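Local coordinates for alpha-1,3-glucanase (Bacillus circulans, PDB 5ZRU), which hydrolyses alpha-1,3-glucan, the alpha-1,3-linked polymer of glucose, and is represented here by its glycoside hydrolase family 87 catalytic unit, at residues Gly102-Ala105 / Lys106-Pro109; Gly193-Ala196 / Asn197-Gln200; Thr463-Asp466 / Leu467-Glu471. All blocks are in the same frame, centred on the assembly; numbering follows the deposited sequence.

Interaction 1 (Gly102-Ala105 / Lys106-Pro109)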
loop_
_atom_site.group_PDB
_atom_site.type_symbol
_atom_site.label_atom_id
_atom_site.label_comp_id
_atom_site.label_asym_id
_atom_site.label_seq_id
_atom_site.Cartn_x
_atom_site.Cartn_y
_atom_site.Cartn_z
ATOM N N GLY A 102 24.386 5.932 22.559
ATOM C CA GLY A 102 25.779 5.661 22.265
ATOM C C GLY A 102 26.200 4.211 22.385
ATOM O O GLY A 102 27.333 3.882 22.015
ATOM N N VAL A 103 25.340 3.338 22.895
ATOM C CA VAL A 103 25.664 1.926 23.052
ATOM C C VAL A 103 25.167 1.173 21.825
ATOM O O VAL A 103 24.006 1.316 21.430
ATOM C CB VAL A 103 25.031 1.355 24.332
ATOM C CG1 VAL A 103 25.487 -0.078 24.543
ATOM C CG2 VAL A 103 25.362 2.228 25.539
ATOM N N LYS A 104 26.040 0.366 21.226
ATOM C CA LYS A 104 25.651 -0.424 20.060
ATOM C C LYS A 104 24.616 -1.470 20.463
ATOM O O LYS A 104 24.855 -2.285 21.361
ATOM C CB LYS A 104 26.878 -1.081 19.436
ATOM C CG LYS A 104 26.629 -1.696 18.061
ATOM C CD LYS A 104 27.949 -2.053 17.385
ATOM C CE LYS A 104 27.744 -2.519 15.955
ATOM N NZ LYS A 104 26.944 -3.767 15.881
ATOM N N ALA A 105 23.459 -1.440 19.809
ATOM C CA ALA A 105 22.346 -2.304 20.170
ATOM C C ALA A 105 22.116 -3.422 19.177
ATOM O O ALA A 105 21.805 -4.541 19.577
ATOM C CB ALA A 105 21.056 -1.490 20.302
ATOM N N LYS A 106 22.255 -3.141 17.884
ATOM C CA LYS A 106 21.935 -4.111 16.850
ATOM C C LYS A 106 22.753 -3.782 15.621
ATOM O O LYS A 106 23.082 -2.621 15.370
ATOM C CB LYS A 106 20.447 -4.092 16.461
ATOM C CG LYS A 106 19.460 -4.163 17.605
ATOM C CD LYS A 106 18.418 -5.227 17.377
ATOM C CE LYS A 106 17.750 -5.582 18.694
ATOM N NZ LYS A 106 18.311 -6.809 19.332
ATOM N N THR A 107 23.068 -4.814 14.857
ATOM C CA THR A 107 23.342 -4.656 13.437
ATOM C C THR A 107 22.140 -5.237 12.705
ATOM O O THR A 107 21.819 -6.418 12.874
ATOM C CB THR A 107 24.642 -5.345 13.026
ATOM O OG1 THR A 107 25.741 -4.712 13.695
ATOM C CG2 THR A 107 24.842 -5.208 11.522
ATOM N N VAL A 108 21.455 -4.401 11.938
ATOM C CA VAL A 108 20.215 -4.778 11.266
ATOM C C VAL A 108 20.559 -5.190 9.839
ATOM O O VAL A 108 21.029 -4.344 9.064
ATOM C CB VAL A 108 19.199 -3.627 11.271
ATOM C CG1 VAL A 108 17.949 -4.017 10.477
ATOM C CG2 VAL A 108 18.826 -3.277 12.684
ATOM N N PRO A 109 20.347 -6.444 9.454
ATOM C CA PRO A 109 20.579 -6.828 8.058
ATOM C C PRO A 109 19.571 -6.157 7.137
ATOM O O PRO A 109 18.406 -5.956 7.493
ATOM C CB PRO A 109 20.398 -8.354 8.066
ATOM C CG PRO A 109 20.382 -8.756 9.519
ATOM C CD PRO A 109 19.868 -7.571 10.271
#
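Lys106 follows Ala105 at a kink in the strand 103-111 and folds its side chain back over the preceding peptide. Its CG lies beside the backbone N (chi1 -50°), which brings it 3.1 Å from Ala105 O. Further bends at chi2 and chi4 carry the chain away from the strand, toward Asp145, with which NZ makes a long, weak ion pair, while the aliphatic part packs on Trp142. With the lysine cut back to an alanine, Asp145 is likely to lose its distant positive partner and Trp142 part of its aliphatic cover.

Thr107 turns to the other side. Its OG1 accepts a hydrogen bond from Lys104 NZ at 2.7 Å, and Lys104 CE, the carbon that carries NZ, stands 3.7 Å from Thr107 OG1. The lysine reaches this point because its chain runs extended along the strand, with CG anti to the backbone N, and bends at chi4 alone (-63°), so that only its end comes down on the hydroxyl from three residues back. OG1 is also hydrogen-bonded to Asp97 OD1, and Lys104 NZ has a long, weak ion pair with that carboxylate; the threonine hydroxyl thus has both an ammonium group and a carboxylate as partners.

Val108 comes next and resumes the regular strand, its backbone bonded to Leu96. The evidence for the kink is in the backbone: the axes of 103-105 and 106-109 diverge by 38°, and Ala105 and Lys106 both face, and both bond to, Val98. This is a classic beta bulge in the hairpin formed by strands 93-100 and 103-111. Strand 103-111 is an outermost strand of its five-stranded antiparallel sheet, and Ala105, Lys106 and Val108 lean from it onto Met144, Trp142 and Val140 of strand 132-144.

Interaction 2 (Gly193-Ala196 / Asn197-Gln200). With CA (calcium ion), chain H.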
loop_
_atom_site.group_PDB
_atom_site.type_symbol
_atom_site.label_atom_id
_atom_site.label_comp_id
_atom_site.label_asym_id
_atom_site.label_seq_id
_atom_site.Cartn_x
_atom_site.Cartn_y
_atom_site.Cartn_z
ATOM N N GLY A 193 4.467 -30.581 14.435
ATOM C CA GLY A 193 5.857 -30.682 14.041
ATOM C C GLY A 193 6.507 -29.384 13.630
ATOM O O GLY A 193 7.723 -29.377 13.397
ATOM N N ALA A 194 5.756 -28.288 13.522
ATOM C CA ALA A 194 6.387 -27.015 13.195
ATOM C C ALA A 194 7.317 -26.599 14.321
ATOM O O ALA A 194 7.015 -26.799 15.500
ATOM C CB ALA A 194 5.343 -25.929 12.957
ATOM N N VAL A 195 8.459 -26.021 13.955
ATOM C CA VAL A 195 9.435 -25.525 14.918
ATOM C C VAL A 195 9.803 -24.102 14.522
ATOM O O VAL A 195 10.186 -23.854 13.375
ATOM C CB VAL A 195 10.696 -26.417 14.982
ATOM C CG1 VAL A 195 11.701 -25.841 15.968
ATOM C CG2 VAL A 195 10.331 -27.850 15.363
ATOM N N ALA A 196 9.688 -23.172 15.467
ATOM C CA ALA A 196 10.073 -21.792 15.200
ATOM C C ALA A 196 11.592 -21.639 15.158
ATOM O O ALA A 196 12.325 -22.322 15.874
ATOM C CB ALA A 196 9.498 -20.865 16.275
ATOM N N ASN A 197 12.061 -20.738 14.292
ATOM C CA ASN A 197 13.404 -20.159 14.358
ATOM C C ASN A 197 14.524 -21.147 14.035
ATOM O O ASN A 197 15.684 -20.896 14.385
ATOM C CB ASN A 197 13.665 -19.530 15.735
ATOM C CG ASN A 197 12.630 -18.473 16.106
ATOM O OD1 ASN A 197 12.059 -17.822 15.239
ATOM N ND2 ASN A 197 12.395 -18.301 17.400
ATOM N N ASP A 198 14.235 -22.260 13.369
ATOM C CA ASP A 198 15.272 -23.225 13.037
ATOM C C ASP A 198 15.632 -23.231 11.557
ATOM O O ASP A 198 16.474 -24.030 11.137
ATOM C CB ASP A 198 14.859 -24.631 13.494
ATOM C CG ASP A 198 13.687 -25.204 12.703
ATOM O OD1 ASP A 198 13.080 -24.489 11.880
ATOM O OD2 ASP A 198 13.378 -26.402 12.913
ATOM N N GLY A 199 15.027 -22.357 10.759
ATOM C CA GLY A 199 15.290 -22.335 9.340
ATOM C C GLY A 199 14.752 -23.518 8.571
ATOM O O GLY A 199 14.947 -23.577 7.351
ATOM N N GLN A 200 14.079 -24.456 9.232
ATOM C CA GLN A 200 13.551 -25.641 8.571
ATOM C C GLN A 200 12.099 -25.421 8.165
ATOM O O GLN A 200 11.355 -24.677 8.811
ATOM C CB GLN A 200 13.631 -26.869 9.479
ATOM C CG GLN A 200 14.960 -27.057 10.180
ATOM C CD GLN A 200 16.061 -27.365 9.221
ATOM O OE1 GLN A 200 16.141 -28.470 8.685
ATOM N NE2 GLN A 200 16.920 -26.382 8.977
HETATM CA CA CA H . 10.766 -24.348 11.148
HETATM O O HOH W 1 11.078 -26.756 11.603
HETATM O O HOH W 2 11.465 -21.907 11.038
#
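Val195 and Asp198 cross at about a right angle, the isopropyl group of one lying against a single carboxylate oxygen of the other. Asp198 OD2 stands 3.4 Å from Val195 CB, and Val195 CG1 is almost as near. The two carboxylate oxygens divide their work. OD2 meets the valine and accepts a hydrogen bond from water 1 at 2.7 Å, whereas OD1 binds the calcium ion at 2.4 Å. The torsion makes this possible: with CG between the backbone N and the carbonyl carbon (chi1 68°), the carboxylate curls back toward the preceding residues, where Val195 O binds the same ion, also at 2.4 Å.

OD1 has a second task. Gln200 N donates to it at 2.8 Å, arriving from above the carboxylate plane, 63° out of it, which closes an Asx turn over Gly199. That turn brings Gln200 O onto the calcium, 2.4 Å away. Meanwhile the glutamine side chain, bent at chi2, doubles back and its NE2 donates to Asp198 O at 3.2 Å, so backbone and side chain of Gln200 both hold the aspartate. Asn197, at positive phi, lets the chain turn between Val195 and Asp198; its OD1 is engaged by Thr226 N, and its backbone too bonds to Thr226, tying the loop to strand 225-229.

Water 1 and water 2, each 2.5 Å from the metal, and both carboxylate oxygens of Asp202 complete seven oxygen ligands. Two main-chain carbonyls, two aspartates and two waters thus make a calcium-binding loop. It lies just ahead of helix 203-216, and its Asp-Gly-Gln-Asp-Asp sequence resembles the loop found at the start of many parallel beta-helix proteins of the pectate lyase-like clan.

Interaction 3 (Thr463-Asp466 / Leu467-Glu471)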
loop_
_atom_site.group_PDB
_atom_site.type_symbol
_atom_site.label_atom_id
_atom_site.label_comp_id
_atom_site.label_asym_id
_atom_site.label_seq_id
_atom_site.Cartn_x
_atom_site.Cartn_y
_atom_site.Cartn_z
ATOM N N THR A 463 0.814 14.001 -10.586
ATOM C CA THR A 463 2.119 13.868 -11.227
ATOM C C THR A 463 2.097 14.540 -12.591
ATOM O O THR A 463 1.040 14.756 -13.186
ATOM C CB THR A 463 2.535 12.395 -11.392
ATOM O OG1 THR A 463 3.915 12.324 -11.806
ATOM C CG2 THR A 463 1.650 11.703 -12.450
ATOM N N SER A 464 3.294 14.858 -13.082
ATOM C CA SER A 464 3.482 15.202 -14.484
ATOM C C SER A 464 4.030 14.038 -15.303
ATOM O O SER A 464 4.149 14.162 -16.529
ATOM C CB SER A 464 4.429 16.409 -14.621
ATOM O OG SER A 464 3.799 17.623 -14.221
ATOM N N ARG A 465 4.376 12.917 -14.672
ATOM C CA ARG A 465 5.001 11.808 -15.409
ATOM C C ARG A 465 4.540 10.457 -14.858
ATOM O O ARG A 465 5.209 9.857 -14.010
ATOM C CB ARG A 465 6.514 11.928 -15.366
ATOM C CG ARG A 465 7.173 10.992 -16.364
ATOM C CD ARG A 465 8.664 10.928 -16.193
ATOM N NE ARG A 465 9.251 10.086 -17.234
ATOM C CZ ARG A 465 10.546 9.804 -17.315
ATOM N NH1 ARG A 465 11.373 10.289 -16.411
ATOM N NH2 ARG A 465 11.004 9.034 -18.292
ATOM N N ASP A 466 3.417 9.963 -15.371
ATOM C CA ASP A 466 3.042 8.580 -15.122
ATOM C C ASP A 466 3.862 7.694 -16.058
ATOM O O ASP A 466 4.833 8.142 -16.675
ATOM C CB ASP A 466 1.530 8.390 -15.251
ATOM C CG ASP A 466 1.003 8.608 -16.663
ATOM O OD1 ASP A 466 1.794 8.839 -17.599
ATOM O OD2 ASP A 466 -0.235 8.516 -16.833
ATOM N N LEU A 467 3.484 6.426 -16.187
ATOM C CA LEU A 467 4.270 5.518 -17.017
ATOM C C LEU A 467 4.036 5.724 -18.508
ATOM O O LEU A 467 4.697 5.058 -19.317
ATOM C CB LEU A 467 3.979 4.070 -16.624
ATOM C CG LEU A 467 4.453 3.746 -15.198
ATOM C CD1 LEU A 467 4.123 2.309 -14.849
ATOM C CD2 LEU A 467 5.958 3.987 -15.078
ATOM N N TYR A 468 3.106 6.609 -18.877
ATOM C CA TYR A 468 2.894 7.057 -20.249
ATOM C C TYR A 468 3.471 8.451 -20.473
ATOM O O TYR A 468 3.136 9.113 -21.466
ATOM C CB TYR A 468 1.402 7.005 -20.590
ATOM C CG TYR A 468 0.841 5.662 -20.218
ATOM C CD1 TYR A 468 1.081 4.552 -21.015
ATOM C CD2 TYR A 468 0.125 5.487 -19.034
ATOM C CE1 TYR A 468 0.614 3.304 -20.658
ATOM C CE2 TYR A 468 -0.363 4.241 -18.676
ATOM C CZ TYR A 468 -0.110 3.153 -19.488
ATOM O OH TYR A 468 -0.580 1.906 -19.138
ATOM N N ASN A 469 4.344 8.896 -19.568
ATOM C CA ASN A 469 5.006 10.196 -19.670
ATOM C C ASN A 469 3.992 11.338 -19.696
ATOM O O ASN A 469 4.192 12.353 -20.365
ATOM C CB ASN A 469 5.913 10.248 -20.902
ATOM C CG ASN A 469 7.251 9.577 -20.674
ATOM O OD1 ASN A 469 7.475 8.926 -19.650
ATOM N ND2 ASN A 469 8.161 9.736 -21.636
ATOM N N GLY A 470 2.888 11.182 -18.952
ATOM C CA GLY A 470 1.841 12.179 -18.938
ATOM C C GLY A 470 1.417 12.560 -17.531
ATOM O O GLY A 470 1.706 11.863 -16.550
ATOM N N GLU A 471 0.693 13.681 -17.458
ATOM C CA GLU A 471 0.204 14.221 -16.201
ATOM C C GLU A 471 -1.017 13.456 -15.697
ATOM O O GLU A 471 -1.779 12.867 -16.473
ATOM C CB GLU A 471 -0.143 15.709 -16.360
ATOM C CG GLU A 471 -1.212 16.008 -17.409
ATOM C CD GLU A 471 -0.654 16.245 -18.822
ATOM O OE1 GLU A 471 0.499 15.856 -19.109
ATOM O OE2 GLU A 471 -1.393 16.808 -19.662
HETATM O O HOH W 3 3.054 16.188 -18.090
HETATM O O HOH W 4 -1.031 10.729 -18.448
#
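Asp466 lays its carboxylate across the turn that follows it, so that OD1 is gripped between two peptide N-H groups, Tyr468 N and Gly470 N, each 2.9 Å away. They come from opposite faces of the carboxylate plane, an arrangement that fixes the group's rotation. Its first torsion, which sets CG between the backbone N and the carbonyl carbon, folds the group inward over the chain that follows. OD2 lies at the edge of the Tyr468 ring, 3.8 Å from CD2, with carboxylate and ring planes 81° apart. The same oxygen forms a salt bridge with Arg472 NE and accepts a hydrogen bond from water 4, which also donates to Glu471 O; the negative charge is therefore probably well compensated despite burial.

Main-chain bonds build the frame round this acid. Asn469 N donates to Asp466 O at 3.0 Å, closing a type I beta turn, and Asp466 N donates to Gly470 O at 2.8 Å. The loop joins strand 451-459 to strand 475-478 on the parallel beta-helix expected of this pectate lyase-like domain. Ahead of the turn, Thr463 OG1 accepts from Arg465 N at 3.0 Å and forms an ST turn.

On the other flank Arg465 and Asn469 run side by side, pointing the same way. The arginine chain is extended from CG to NE, and NE donates to Asn469 OD1 at 3.2 Å along a nearly straight bond (173° at the hydrogen). The oxygen lies in the guanidinium plane at its edge, but NE approaches from above the amide carbonyl plane, in keeping with the 63° between the two flat groups. Tyr468 reaches outward from the turn to hydrogen-bond through OH with Asp122 OD2, a residue of the family's D1 region.

How the interactions relate
The three contacts follow one another along the chain and do not touch. Interactions 1 and 2 are the nearest pair, with centres 26 Å apart and nearest atoms about 13 Å apart; bound polyether (PE5) touches both Pro109 and Asn197. Interaction 3 is remote from both: its centre lies 41 Å from that of interaction 1 and 47 Å from that of interaction 2, on the opposite side of the chain's centre from the latter. Interaction 2 holds a calcium ion directly, while interaction 3 only approaches metals, the Tyr468 side chain being about 9 Å from a zinc ion and that of Leu467 about 10 Å from a calcium ion. Interaction 1 is away from these sites.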